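Local coordinates for protein decapping nuclease RAI1 (Scheffersomyces stipitis, PDB 5BTO) that removes NAD caps and other 5'-end structures from RNA with the help of a divalent metal cation, and binds and stimulates the exoribonuclease RAT1, at residues M8-L12 / F371-M377; K106-I112 / D140-I145; L121-Y126 / T335-Y340; D355-A359 / R383-G387. All coordinates share one frame; numbering follows the deposited sequence.

Contact 1: M8-L12 / F371-M377; sequences MMKTL and FTLRELM
M9-L12 and F371-E375 pair as antiparallel strands, their axes 4.5 Å apart at closest approach and 159° apart in direction, with M9 facing R374 and T11 facing T372 in non-hydrogen-bonded pairs and K10 facing L373 in a hydrogen-bonded one. The central pair is joined both ways, by K10 N to L373 O at 2.7 Å and L373 N to K10 O at 2.8 Å. Towards M8 the ladder continues as E375 N meets M8 O nearly head-on to the carbonyl, at 2.9 Å. At the other end L12 N still reaches F371 O, while on the return side a water bridges L12 O and F371 N in place of a direct bond.

M9, T11, T372 and R374 share one face. M9 lies across T372, its CG placed beside the carbonyl carbon (chi1 -177°) and its SD 3.7 Å from T372 CG2, and a bend at the third torsion turns CE onto the aliphatic CD of R374 at 3.6 Å. The opposite face is more apolar: L12 runs alongside F371, pointing the same way, with L12 CB 4.0 Å from F371 CD1. Beyond the pair, L12 and L373 pack on W346 of helix 333-350, and F371 meets W339 edge to face. K10 sends its ammonium away to a salt bridge with E350, while the carboxylate of E375, beside M8 CE, pairs with K358. L12 also packs on K45 of the second subunit. Strand 9-12 is thus an edge strand, within this chain, of the large mixed sheet, added antiparallel to strand 370-375 of this PD-(D/E)XK-type nuclease.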
loop_
_atom_site.group_PDB
_atom_site.type_symbol
_atom_site.label_atom_id
_atom_site.label_comp_id
_atom_site.label_asym_id
_atom_site.label_seq_id
_atom_site.Cartn_x
_atom_site.Cartn_y
_atom_site.Cartn_z
ATOM N N MET A 8 1.946 -8.177 16.989
ATOM C CA MET A 8 3.218 -8.664 16.474
ATOM C C MET A 8 3.231 -8.785 14.966
ATOM O O MET A 8 4.084 -9.475 14.425
ATOM C CB MET A 8 3.601 -9.993 17.135
ATOM C CG MET A 8 3.801 -9.853 18.641
ATOM S SD MET A 8 4.392 -11.347 19.436
ATOM C CE MET A 8 6.095 -11.401 18.879
ATOM N N MET A 9 2.306 -8.088 14.298
ATOM C CA MET A 9 2.189 -8.126 12.831
ATOM C C MET A 9 2.092 -6.723 12.205
ATOM O O MET A 9 1.458 -5.830 12.777
ATOM C CB MET A 9 0.963 -8.957 12.442
ATOM C CG MET A 9 0.757 -9.146 10.956
ATOM S SD MET A 9 -0.632 -10.255 10.665
ATOM C CE MET A 9 -0.509 -11.318 12.116
ATOM N N LYS A 10 2.743 -6.536 11.054
ATOM C CA LYS A 10 2.697 -5.300 10.256
ATOM C C LYS A 10 2.151 -5.603 8.855
ATOM O O LYS A 10 2.318 -6.701 8.358
ATOM C CB LYS A 10 4.104 -4.707 10.097
ATOM C CG LYS A 10 4.778 -4.321 11.409
ATOM C CD LYS A 10 6.215 -3.853 11.196
ATOM C CE LYS A 10 6.899 -3.474 12.511
ATOM N NZ LYS A 10 8.357 -3.183 12.328
ATOM N N THR A 11 1.531 -4.622 8.210
ATOM C CA THR A 11 0.883 -4.848 6.913
ATOM C C THR A 11 1.442 -3.927 5.843
ATOM O O THR A 11 1.676 -2.749 6.084
ATOM C CB THR A 11 -0.656 -4.647 7.002
ATOM O OG1 THR A 11 -1.203 -5.592 7.928
ATOM C CG2 THR A 11 -1.311 -4.836 5.635
ATOM N N LEU A 12 1.674 -4.482 4.652
ATOM C CA LEU A 12 2.095 -3.696 3.503
ATOM C C LEU A 12 0.948 -3.634 2.497
ATOM O O LEU A 12 0.402 -4.665 2.123
ATOM C CB LEU A 12 3.333 -4.337 2.842
ATOM C CG LEU A 12 3.873 -3.617 1.605
ATOM C CD1 LEU A 12 4.471 -2.253 1.939
ATOM C CD2 LEU A 12 4.914 -4.483 0.873
ATOM N N PHE A 371 -1.027 -8.541 2.781
ATOM C CA PHE A 371 0.385 -8.895 2.788
ATOM C C PHE A 371 0.942 -8.453 4.134
ATOM O O PHE A 371 0.911 -7.265 4.460
ATOM C CB PHE A 371 1.097 -8.161 1.656
ATOM C CG PHE A 371 2.482 -8.682 1.364
ATOM C CD1 PHE A 371 3.569 -8.235 2.098
ATOM C CD2 PHE A 371 2.692 -9.603 0.351
ATOM C CE1 PHE A 371 4.853 -8.696 1.829
ATOM C CE2 PHE A 371 3.965 -10.074 0.085
ATOM C CZ PHE A 371 5.054 -9.621 0.821
ATOM N N THR A 372 1.440 -9.402 4.921
ATOM C CA THR A 372 1.818 -9.092 6.293
ATOM C C THR A 372 3.199 -9.602 6.664
ATOM O O THR A 372 3.729 -10.539 6.048
ATOM C CB THR A 372 0.818 -9.679 7.304
ATOM O OG1 THR A 372 0.753 -11.102 7.149
ATOM C CG2 THR A 372 -0.577 -9.070 7.115
ATOM N N LEU A 373 3.762 -8.971 7.690
ATOM C CA LEU A 373 5.020 -9.369 8.294
ATOM C C LEU A 373 4.740 -9.581 9.776
ATOM O O LEU A 373 4.286 -8.665 10.456
ATOM C CB LEU A 373 6.045 -8.254 8.123
ATOM C CG LEU A 373 7.407 -8.388 8.806
ATOM C CD1 LEU A 373 8.207 -9.564 8.251
ATOM C CD2 LEU A 373 8.197 -7.084 8.663
ATOM N N ARG A 374 5.004 -10.787 10.263
ATOM C CA ARG A 374 4.701 -11.155 11.644
ATOM C C ARG A 374 5.936 -11.711 12.343
ATOM O O ARG A 374 6.679 -12.501 11.764
ATOM C CB ARG A 374 3.572 -12.187 11.643
ATOM C CG ARG A 374 3.361 -12.907 12.942
ATOM C CD ARG A 374 2.085 -13.722 12.884
ATOM N NE ARG A 374 2.190 -14.886 12.009
ATOM C CZ ARG A 374 2.581 -16.085 12.427
ATOM N NH1 ARG A 374 2.917 -16.264 13.697
ATOM N NH2 ARG A 374 2.636 -17.107 11.583
ATOM N N GLU A 375 6.154 -11.292 13.589
ATOM C CA GLU A 375 7.242 -11.830 14.399
ATOM C C GLU A 375 6.846 -13.205 14.930
ATOM O O GLU A 375 5.783 -13.361 15.535
ATOM C CB GLU A 375 7.551 -10.889 15.576
ATOM C CG GLU A 375 8.693 -11.355 16.469
ATOM C CD GLU A 375 8.981 -10.394 17.610
ATOM O OE1 GLU A 375 8.616 -9.199 17.504
ATOM O OE2 GLU A 375 9.571 -10.840 18.618
ATOM N N LEU A 376 7.701 -14.202 14.711
ATOM C CA LEU A 376 7.443 -15.553 15.197
ATOM C C LEU A 376 7.826 -15.647 16.673
ATOM O O LEU A 376 8.584 -14.817 17.176
ATOM C CB LEU A 376 8.231 -16.583 14.368
ATOM C CG LEU A 376 7.811 -16.673 12.894
ATOM C CD1 LEU A 376 8.798 -17.475 12.039
ATOM C CD2 LEU A 376 6.395 -17.246 12.781
ATOM N N MET A 377 7.303 -16.654 17.362
ATOM C CA MET A 377 7.651 -16.882 18.758
ATOM C C MET A 377 9.010 -17.585 18.857
ATOM O O MET A 377 9.569 -18.020 17.846
ATOM C CB MET A 377 6.547 -17.682 19.453
ATOM C CG MET A 377 5.172 -17.012 19.390
ATOM S SD MET A 377 4.753 -16.122 20.905
ATOM C CE MET A 377 3.143 -15.440 20.512
HETATM O O HOH W 1 -2.035 -5.789 2.253
#

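Contact 2: K106-I112 / D140-I145; sequences KVNVDII and DGQLFI
I112 and F144 form the tight end of this contact, lying side by side and pointing the same way, with I112 CD1 3.5 Å from F144 CE2. On the other face of the sheet I111 CG2 touches I145 CD1 at 3.8 Å. Beneath these side chains the backbones run parallel: L143 N binds D110 O at 2.7 Å in an almost straight bond (178°), L143 O takes I112 N, and I145 N returns to I112 O. Helix 87-101 packs on I112 and F144, and helix 333-350 on I111 and L143.

Q142 marks the transition. Its extended side chain brings NE2 to V109 O at 3.2 Å and, through a weak, bent bond, to V107 O, while R398 donates to OE1; the buried amide is therefore used at both ends. Farther out, packing gives way to charge and water. K106 NZ binds D140 O at 2.8 Å from well above the carbonyl plane, forms only a long salt bridge with D140 OD1, and shares a water with that oxygen. D140 OD2 is in a salt bridge with R398. A methionine in place of K106 would probably leave D140 O and the bridging water without their ammonium partner. D140 and G141 both have positive phi (48° and 74°), consistent with a type I' turn between strands 132-139 and 142-147, a tight hairpin whose second strand joins strand 111-114 as a parallel pair inside the mixed sheet.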
loop_
_atom_site.group_PDB
_atom_site.type_symbol
_atom_site.label_atom_id
_atom_site.label_comp_id
_atom_site.label_asym_id
_atom_site.label_seq_id
_atom_site.Cartn_x
_atom_site.Cartn_y
_atom_site.Cartn_z
ATOM N N LYS A 106 32.461 -12.913 4.492
ATOM C CA LYS A 106 31.077 -13.192 4.118
ATOM C C LYS A 106 30.736 -12.480 2.816
ATOM O O LYS A 106 31.269 -11.407 2.534
ATOM C CB LYS A 106 30.113 -12.780 5.234
ATOM C CG LYS A 106 29.930 -11.274 5.402
ATOM C CD LYS A 106 29.032 -10.942 6.597
ATOM C CE LYS A 106 28.870 -9.439 6.760
ATOM N NZ LYS A 106 28.125 -9.089 8.008
ATOM N N VAL A 107 29.851 -13.083 2.023
ATOM C CA VAL A 107 29.423 -12.484 0.768
ATOM C C VAL A 107 28.772 -11.130 1.047
ATOM O O VAL A 107 28.052 -10.960 2.043
ATOM C CB VAL A 107 28.451 -13.421 -0.003
ATOM C CG1 VAL A 107 27.189 -13.672 0.818
ATOM C CG2 VAL A 107 28.089 -12.843 -1.367
ATOM N N ASN A 108 29.025 -10.171 0.163
ATOM C CA ASN A 108 28.583 -8.802 0.377
ATOM C C ASN A 108 27.180 -8.548 -0.157
ATOM O O ASN A 108 27.012 -7.883 -1.173
ATOM C CB ASN A 108 29.564 -7.824 -0.264
ATOM C CG ASN A 108 29.201 -6.381 0.002
ATOM O OD1 ASN A 108 28.749 -6.031 1.095
ATOM N ND2 ASN A 108 29.380 -5.534 -1.004
ATOM N N VAL A 109 26.181 -9.090 0.538
ATOM C CA VAL A 109 24.774 -8.858 0.199
ATOM C C VAL A 109 23.938 -8.639 1.450
ATOM O O VAL A 109 24.389 -8.910 2.570
ATOM C CB VAL A 109 24.155 -10.031 -0.598
ATOM C CG1 VAL A 109 24.920 -10.263 -1.901
ATOM C CG2 VAL A 109 24.113 -11.302 0.245
ATOM N N ASP A 110 22.715 -8.151 1.244
ATOM C CA ASP A 110 21.772 -7.919 2.330
ATOM C C ASP A 110 20.834 -9.099 2.523
ATOM O O ASP A 110 20.378 -9.362 3.638
ATOM C CB ASP A 110 20.933 -6.678 2.035
ATOM C CG ASP A 110 21.773 -5.431 1.884
ATOM O OD1 ASP A 110 22.437 -5.055 2.872
ATOM O OD2 ASP A 110 21.769 -4.816 0.794
ATOM N N ILE A 111 20.525 -9.794 1.427
ATOM C CA ILE A 111 19.539 -10.870 1.452
ATOM C C ILE A 111 20.067 -12.104 0.721
ATOM O O ILE A 111 20.680 -11.985 -0.332
ATOM C CB ILE A 111 18.216 -10.430 0.772
ATOM C CG1 ILE A 111 17.566 -9.262 1.520
ATOM C CG2 ILE A 111 17.233 -11.605 0.674
ATOM C CD1 ILE A 111 16.450 -8.600 0.710
ATOM N N ILE A 112 19.821 -13.279 1.291
ATOM C CA ILE A 112 20.247 -14.549 0.696
ATOM C C ILE A 112 19.006 -15.429 0.556
ATOM O O ILE A 112 18.339 -15.712 1.545
ATOM C CB ILE A 112 21.297 -15.246 1.594
ATOM C CG1 ILE A 112 22.602 -14.443 1.590
ATOM C CG2 ILE A 112 21.532 -16.710 1.152
ATOM C CD1 ILE A 112 23.561 -14.790 2.728
ATOM N N ASP A 140 24.162 -12.405 11.189
ATOM C CA ASP A 140 25.395 -11.816 10.684
ATOM C C ASP A 140 25.133 -10.637 9.747
ATOM O O ASP A 140 25.794 -10.489 8.724
ATOM C CB ASP A 140 26.236 -12.887 9.986
ATOM C CG ASP A 140 27.727 -12.577 9.998
ATOM O OD1 ASP A 140 28.163 -11.643 10.705
ATOM O OD2 ASP A 140 28.475 -13.297 9.307
ATOM N N GLY A 141 24.167 -9.796 10.104
ATOM C CA GLY A 141 23.894 -8.588 9.349
ATOM C C GLY A 141 23.201 -8.813 8.015
ATOM O O GLY A 141 23.170 -7.918 7.177
ATOM N N GLN A 142 22.636 -10.002 7.832
ATOM C CA GLN A 142 22.019 -10.379 6.556
ATOM C C GLN A 142 20.663 -11.035 6.786
ATOM O O GLN A 142 20.424 -11.621 7.845
ATOM C CB GLN A 142 22.943 -11.343 5.797
ATOM C CG GLN A 142 24.313 -10.769 5.537
ATOM C CD GLN A 142 25.257 -11.748 4.863
ATOM O OE1 GLN A 142 25.288 -12.936 5.190
ATOM N NE2 GLN A 142 26.029 -11.249 3.907
ATOM N N LEU A 143 19.763 -10.921 5.810
ATOM C CA LEU A 143 18.477 -11.610 5.898
ATOM C C LEU A 143 18.492 -12.901 5.090
ATOM O O LEU A 143 18.884 -12.907 3.930
ATOM C CB LEU A 143 17.329 -10.726 5.400
ATOM C CG LEU A 143 17.051 -9.429 6.154
ATOM C CD1 LEU A 143 15.728 -8.816 5.654
ATOM C CD2 LEU A 143 17.009 -9.680 7.671
ATOM N N PHE A 144 18.065 -13.989 5.717
ATOM C CA PHE A 144 17.947 -15.281 5.049
ATOM C C PHE A 144 16.470 -15.590 4.874
ATOM O O PHE A 144 15.694 -15.491 5.830
ATOM C CB PHE A 144 18.649 -16.370 5.876
ATOM C CG PHE A 144 20.129 -16.150 6.024
ATOM C CD1 PHE A 144 20.619 -15.209 6.922
ATOM C CD2 PHE A 144 21.028 -16.881 5.269
ATOM C CE1 PHE A 144 21.981 -14.993 7.060
ATOM C CE2 PHE A 144 22.394 -16.675 5.400
ATOM C CZ PHE A 144 22.872 -15.728 6.289
ATOM N N ILE A 145 16.067 -15.918 3.646
ATOM C CA ILE A 145 14.645 -16.108 3.340
ATOM C C ILE A 145 14.413 -17.461 2.686
ATOM O O ILE A 145 15.055 -17.782 1.677
ATOM C CB ILE A 145 14.132 -15.003 2.392
ATOM C CG1 ILE A 145 14.391 -13.618 3.010
ATOM C CG2 ILE A 145 12.632 -15.198 2.076
ATOM C CD1 ILE A 145 13.897 -12.451 2.173
HETATM O O HOH W 2 30.216 -9.523 9.809
#

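Contact 3: L121-Y126 / T335-Y340; sequences LLALPY and TALKWY
L121 offers its carbonyl to W339: NE1 lies 2.8 Å from L121 O, which sits at the indole edge in the plane of the ring, although the angle of 128° makes this a weak bond. L121 CB also approaches the edge of the Y340 ring.

At L122 the contact becomes apolar. Its CG stands anti to the backbone N (chi1 176°), which carries CD1 across to the opposing helix, 3.7 Å from Y340 CB and 3.9 Å from A336 CB. The same methyl of A336 presses on L122 O at 3.4 Å. Here the C-terminal end of helix 115-123 packs against helix 333-350 before the chain passes into a short 3-10 turn at L124-P125. Substrate-binding Y114 ends strand 111-114, R115 and G116, also substrate-binding, open the helix that follows, and the side chains of L122 and of substrate-binding Q282 are about 8 Å apart.

L124 crosses the indole at a slant, with CD2 4.0 Å from W339 CZ2. P125 adds its ring carbons, CG and CD each lying 3.5 Å from W339 CD1, and the two residues of the 3-10 turn, together with L121 O, probably limit the rotation of the indole. An alanine at W339 is likely to open a gap beside L124 and P125 and to cost L121 O its indole N-H. Next along the chain, the Y126 ring rests under P125 CB, which lies over its centre. Its hydroxyl end then meets T335 at about a right angle, OH 3.5 Å from T335 CB, while A336 CB stands near the ring plane at the edge.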
loop_
_atom_site.group_PDB
_atom_site.type_symbol
_atom_site.label_atom_id
_atom_site.label_comp_id
_atom_site.label_asym_id
_atom_site.label_seq_id
_atom_site.Cartn_x
_atom_site.Cartn_y
_atom_site.Cartn_z
ATOM N N LEU A 121 6.992 -13.244 -5.221
ATOM C CA LEU A 121 6.722 -11.869 -4.820
ATOM C C LEU A 121 6.539 -10.961 -6.040
ATOM O O LEU A 121 5.605 -10.142 -6.096
ATOM C CB LEU A 121 7.844 -11.343 -3.911
ATOM C CG LEU A 121 8.027 -12.087 -2.589
ATOM C CD1 LEU A 121 9.215 -11.525 -1.828
ATOM C CD2 LEU A 121 6.758 -11.938 -1.742
ATOM N N LEU A 122 7.402 -11.132 -7.041
ATOM C CA LEU A 122 7.364 -10.285 -8.218
ATOM C C LEU A 122 6.064 -10.483 -9.007
ATOM O O LEU A 122 5.506 -9.530 -9.548
ATOM C CB LEU A 122 8.584 -10.585 -9.109
ATOM C CG LEU A 122 8.775 -9.908 -10.461
ATOM C CD1 LEU A 122 8.724 -8.403 -10.378
ATOM C CD2 LEU A 122 10.120 -10.351 -11.082
ATOM N N ALA A 123 5.577 -11.718 -9.039
ATOM C CA ALA A 123 4.421 -12.060 -9.868
ATOM C C ALA A 123 3.102 -11.885 -9.131
ATOM O O ALA A 123 2.034 -12.020 -9.725
ATOM C CB ALA A 123 4.542 -13.487 -10.377
ATOM N N LEU A 124 3.183 -11.582 -7.837
ATOM C CA LEU A 124 1.995 -11.514 -6.970
ATOM C C LEU A 124 0.830 -10.628 -7.456
ATOM O O LEU A 124 -0.322 -11.041 -7.375
ATOM C CB LEU A 124 2.425 -11.141 -5.527
ATOM C CG LEU A 124 1.355 -11.071 -4.428
ATOM C CD1 LEU A 124 1.959 -11.387 -3.051
ATOM C CD2 LEU A 124 0.657 -9.699 -4.403
ATOM N N PRO A 125 1.118 -9.414 -7.956
ATOM C CA PRO A 125 0.008 -8.530 -8.343
ATOM C C PRO A 125 -0.942 -9.154 -9.367
ATOM O O PRO A 125 -2.105 -8.734 -9.453
ATOM C CB PRO A 125 0.718 -7.333 -8.974
ATOM C CG PRO A 125 2.057 -7.302 -8.306
ATOM C CD PRO A 125 2.427 -8.748 -8.090
ATOM N N TYR A 126 -0.450 -10.120 -10.142
ATOM C CA TYR A 126 -1.253 -10.710 -11.219
ATOM C C TYR A 126 -1.585 -12.168 -10.921
ATOM O O TYR A 126 -2.068 -12.910 -11.784
ATOM C CB TYR A 126 -0.562 -10.518 -12.579
ATOM C CG TYR A 126 -0.309 -9.046 -12.818
ATOM C CD1 TYR A 126 -1.377 -8.149 -12.926
ATOM C CD2 TYR A 126 0.982 -8.532 -12.858
ATOM C CE1 TYR A 126 -1.158 -6.792 -13.106
ATOM C CE2 TYR A 126 1.202 -7.174 -13.041
ATOM C CZ TYR A 126 0.128 -6.313 -13.162
ATOM O OH TYR A 126 0.344 -4.963 -13.339
ATOM N N THR A 335 5.012 -2.460 -13.563
ATOM C CA THR A 335 4.267 -2.374 -12.311
ATOM C C THR A 335 4.702 -3.486 -11.357
ATOM O O THR A 335 4.891 -3.261 -10.149
ATOM C CB THR A 335 2.747 -2.477 -12.570
ATOM O OG1 THR A 335 2.361 -1.469 -13.506
ATOM C CG2 THR A 335 1.971 -2.281 -11.289
ATOM N N ALA A 336 4.851 -4.693 -11.896
ATOM C CA ALA A 336 5.290 -5.835 -11.107
ATOM C C ALA A 336 6.627 -5.513 -10.444
ATOM O O ALA A 336 6.815 -5.751 -9.242
ATOM C CB ALA A 336 5.403 -7.094 -11.984
ATOM N N LEU A 337 7.549 -4.969 -11.231
ATOM C CA LEU A 337 8.891 -4.664 -10.724
ATOM C C LEU A 337 8.867 -3.575 -9.644
ATOM O O LEU A 337 9.630 -3.638 -8.676
ATOM C CB LEU A 337 9.832 -4.269 -11.866
ATOM C CG LEU A 337 11.319 -4.213 -11.517
ATOM C CD1 LEU A 337 11.798 -5.578 -11.023
ATOM C CD2 LEU A 337 12.128 -3.765 -12.736
ATOM N N LYS A 338 8.001 -2.580 -9.811
ATOM C CA LYS A 338 7.845 -1.544 -8.784
ATOM C C LYS A 338 7.262 -2.117 -7.488
ATOM O O LYS A 338 7.663 -1.714 -6.386
ATOM C CB LYS A 338 6.980 -0.387 -9.303
ATOM C CG LYS A 338 7.625 0.439 -10.413
ATOM C CD LYS A 338 6.628 1.440 -10.972
ATOM C CE LYS A 338 7.152 2.127 -12.215
ATOM N NZ LYS A 338 6.122 2.999 -12.854
ATOM N N TRP A 339 6.304 -3.039 -7.602
ATOM C CA TRP A 339 5.802 -3.742 -6.415
ATOM C C TRP A 339 6.927 -4.534 -5.733
ATOM O O TRP A 339 7.110 -4.494 -4.515
ATOM C CB TRP A 339 4.636 -4.669 -6.791
ATOM C CG TRP A 339 4.428 -5.813 -5.839
ATOM C CD1 TRP A 339 4.750 -7.130 -6.049
ATOM C CD2 TRP A 339 3.873 -5.745 -4.515
ATOM N NE1 TRP A 339 4.412 -7.883 -4.949
ATOM C CE2 TRP A 339 3.869 -7.060 -3.995
ATOM C CE3 TRP A 339 3.362 -4.703 -3.730
ATOM C CZ2 TRP A 339 3.390 -7.364 -2.722
ATOM C CZ3 TRP A 339 2.877 -5.002 -2.463
ATOM C CH2 TRP A 339 2.895 -6.328 -1.971
ATOM N N TYR A 340 7.690 -5.273 -6.524
ATOM C CA TYR A 340 8.747 -6.084 -5.957
ATOM C C TYR A 340 9.765 -5.203 -5.226
ATOM O O TYR A 340 10.222 -5.537 -4.127
ATOM C CB TYR A 340 9.415 -6.869 -7.096
ATOM C CG TYR A 340 10.581 -7.721 -6.677
ATOM C CD1 TYR A 340 10.415 -8.788 -5.798
ATOM C CD2 TYR A 340 11.846 -7.485 -7.198
ATOM C CE1 TYR A 340 11.496 -9.588 -5.427
ATOM C CE2 TYR A 340 12.923 -8.270 -6.839
ATOM C CZ TYR A 340 12.740 -9.312 -5.955
ATOM O OH TYR A 340 13.808 -10.103 -5.606
#

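Contact 4: D355-A359 / R383-G387; sequences DTSKA and RLRNG
R385 meets K358 and T356 with different parts of one guanidinium group. NH2 donates to K358 O at 2.9 Å, nearly straight (168°), and the acceptor lies within the guanidinium plane. T356 O instead sits over one face, 3.1 Å from R385 CZ; the N-H bonds point past it, and the evidence supports an electrostatic approach of a carbonyl to a cationic plane, without a hydrogen bond. The side chain of T356 crosses at about a right angle, its CB 3.7 Å from R385 NH1. Alongside this polar group, A359 CB touches L384 CD1 at 4.1 Å.

The curl of the loop probably helps turn the two carbonyls of 355-359 towards one arginine. D355 OD1 accepts from S357 N at 2.9 Å, which defines an Asx turn, and from S357 OG at 2.7 Å, so two donors two residues on grip one carboxylate oxygen. This turn lies between helix 333-350 and strand 359-365, while R385 belongs to helix 378-388, which widens into a pi-type turn at 384-387.

On the arginine's side, the chain, extended from CG to NE, spans from the helix to the loop. There NE is taken by N381 OD1, one turn earlier in the helix, and NH2 is shared with A138 O of strand 132-139; these further direct bonds, with the one to K358 O, probably hold the group's orientation. L137 and Y139 of that strand pack on R385, and L137 also touches L384. Farther out, A359 pairs through its backbone with L376.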
loop_
_atom_site.group_PDB
_atom_site.type_symbol
_atom_site.label_atom_id
_atom_site.label_comp_id
_atom_site.label_asym_id
_atom_site.label_seq_id
_atom_site.Cartn_x
_atom_site.Cartn_y
_atom_site.Cartn_z
ATOM N N ASP A 355 19.430 -7.692 15.054
ATOM C CA ASP A 355 18.749 -8.429 16.116
ATOM C C ASP A 355 18.570 -9.894 15.730
ATOM O O ASP A 355 17.711 -10.235 14.904
ATOM C CB ASP A 355 17.392 -7.803 16.433
ATOM C CG ASP A 355 16.802 -8.323 17.724
ATOM O OD1 ASP A 355 17.183 -9.437 18.146
ATOM O OD2 ASP A 355 15.966 -7.611 18.320
ATOM N N THR A 356 19.389 -10.754 16.327
ATOM C CA THR A 356 19.359 -12.177 16.022
ATOM C C THR A 356 18.500 -12.954 17.007
ATOM O O THR A 356 18.560 -14.176 17.058
ATOM C CB THR A 356 20.778 -12.782 15.994
ATOM O OG1 THR A 356 21.400 -12.613 17.277
ATOM C CG2 THR A 356 21.618 -12.099 14.924
ATOM N N SER A 357 17.693 -12.245 17.789
ATOM C CA SER A 357 16.856 -12.917 18.775
ATOM C C SER A 357 15.485 -13.287 18.223
ATOM O O SER A 357 14.703 -13.948 18.904
ATOM C CB SER A 357 16.695 -12.055 20.039
ATOM O OG SER A 357 15.775 -10.992 19.832
ATOM N N LYS A 358 15.205 -12.878 16.987
ATOM C CA LYS A 358 13.862 -12.995 16.411
ATOM C C LYS A 358 13.843 -13.561 14.991
ATOM O O LYS A 358 14.816 -13.465 14.268
ATOM C CB LYS A 358 13.192 -11.620 16.370
ATOM C CG LYS A 358 13.033 -10.933 17.713
ATOM C CD LYS A 358 12.273 -9.626 17.533
ATOM C CE LYS A 358 12.131 -8.867 18.849
ATOM N NZ LYS A 358 11.524 -9.702 19.934
ATOM N N ALA A 359 12.702 -14.117 14.602
ATOM C CA ALA A 359 12.470 -14.575 13.234
ATOM C C ALA A 359 11.110 -14.051 12.793
ATOM O O ALA A 359 10.260 -13.738 13.638
ATOM C CB ALA A 359 12.495 -16.081 13.167
ATOM N N ARG A 383 13.848 -23.279 16.046
ATOM C CA ARG A 383 13.785 -24.289 14.987
ATOM C C ARG A 383 14.506 -23.839 13.706
ATOM O O ARG A 383 15.257 -24.607 13.092
ATOM C CB ARG A 383 12.330 -24.661 14.685
ATOM C CG ARG A 383 12.168 -25.527 13.439
ATOM C CD ARG A 383 10.716 -25.940 13.201
ATOM N NE ARG A 383 9.824 -24.801 12.984
ATOM C CZ ARG A 383 9.576 -24.250 11.799
ATOM N NH1 ARG A 383 10.159 -24.726 10.711
ATOM N NH2 ARG A 383 8.743 -23.220 11.698
ATOM N N LEU A 384 14.287 -22.593 13.295
ATOM C CA LEU A 384 14.908 -22.093 12.062
ATOM C C LEU A 384 16.417 -21.875 12.203
ATOM O O LEU A 384 17.185 -22.228 11.309
ATOM C CB LEU A 384 14.227 -20.802 11.598
ATOM C CG LEU A 384 12.732 -20.935 11.277
ATOM C CD1 LEU A 384 12.068 -19.576 11.086
ATOM C CD2 LEU A 384 12.515 -21.811 10.046
ATOM N N ARG A 385 16.839 -21.304 13.327
ATOM C CA ARG A 385 18.246 -20.969 13.524
ATOM C C ARG A 385 19.086 -22.188 13.856
ATOM O O ARG A 385 20.312 -22.155 13.729
ATOM C CB ARG A 385 18.407 -19.912 14.628
ATOM C CG ARG A 385 17.921 -18.546 14.204
ATOM C CD ARG A 385 18.049 -17.512 15.313
ATOM N NE ARG A 385 17.473 -16.251 14.858
ATOM C CZ ARG A 385 18.144 -15.333 14.179
ATOM N NH1 ARG A 385 19.432 -15.530 13.893
ATOM N NH2 ARG A 385 17.531 -14.222 13.780
ATOM N N ASN A 386 18.425 -23.263 14.273
ATOM C CA ASN A 386 19.130 -24.448 14.742
ATOM C C ASN A 386 18.857 -25.706 13.919
ATOM O O ASN A 386 18.718 -26.801 14.468
ATOM C CB ASN A 386 18.837 -24.680 16.228
ATOM C CG ASN A 386 19.414 -23.585 17.109
ATOM O OD1 ASN A 386 20.613 -23.302 17.061
ATOM N ND2 ASN A 386 18.565 -22.954 17.907
ATOM N N GLY A 387 18.805 -25.554 12.597
ATOM C CA GLY A 387 18.656 -26.705 11.725
ATOM C C GLY A 387 17.912 -26.489 10.420
ATOM O O GLY A 387 18.430 -26.824 9.355
#

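Contacts 2 and 3 are largely buried, whereas contacts 1 and 4 lie farther from the chain centre and are only partly buried. Contacts 1 and 2 both belong to the large mixed sheet, one antiparallel at its edge, the other parallel within it, and rest chiefly on backbone bonds. Contact 3 relies on side-chain packing; it meets contact 1 directly, F371 lying against L121, L124 and W339. Contact 4 depends on one arginine and joins contact 1 through the K358-E375 salt bridge and the L376-A359 backbone pair. Strand 111-114 of contact 2 leads directly into helix 115-123 of contact 3, yet the two contacts do not touch.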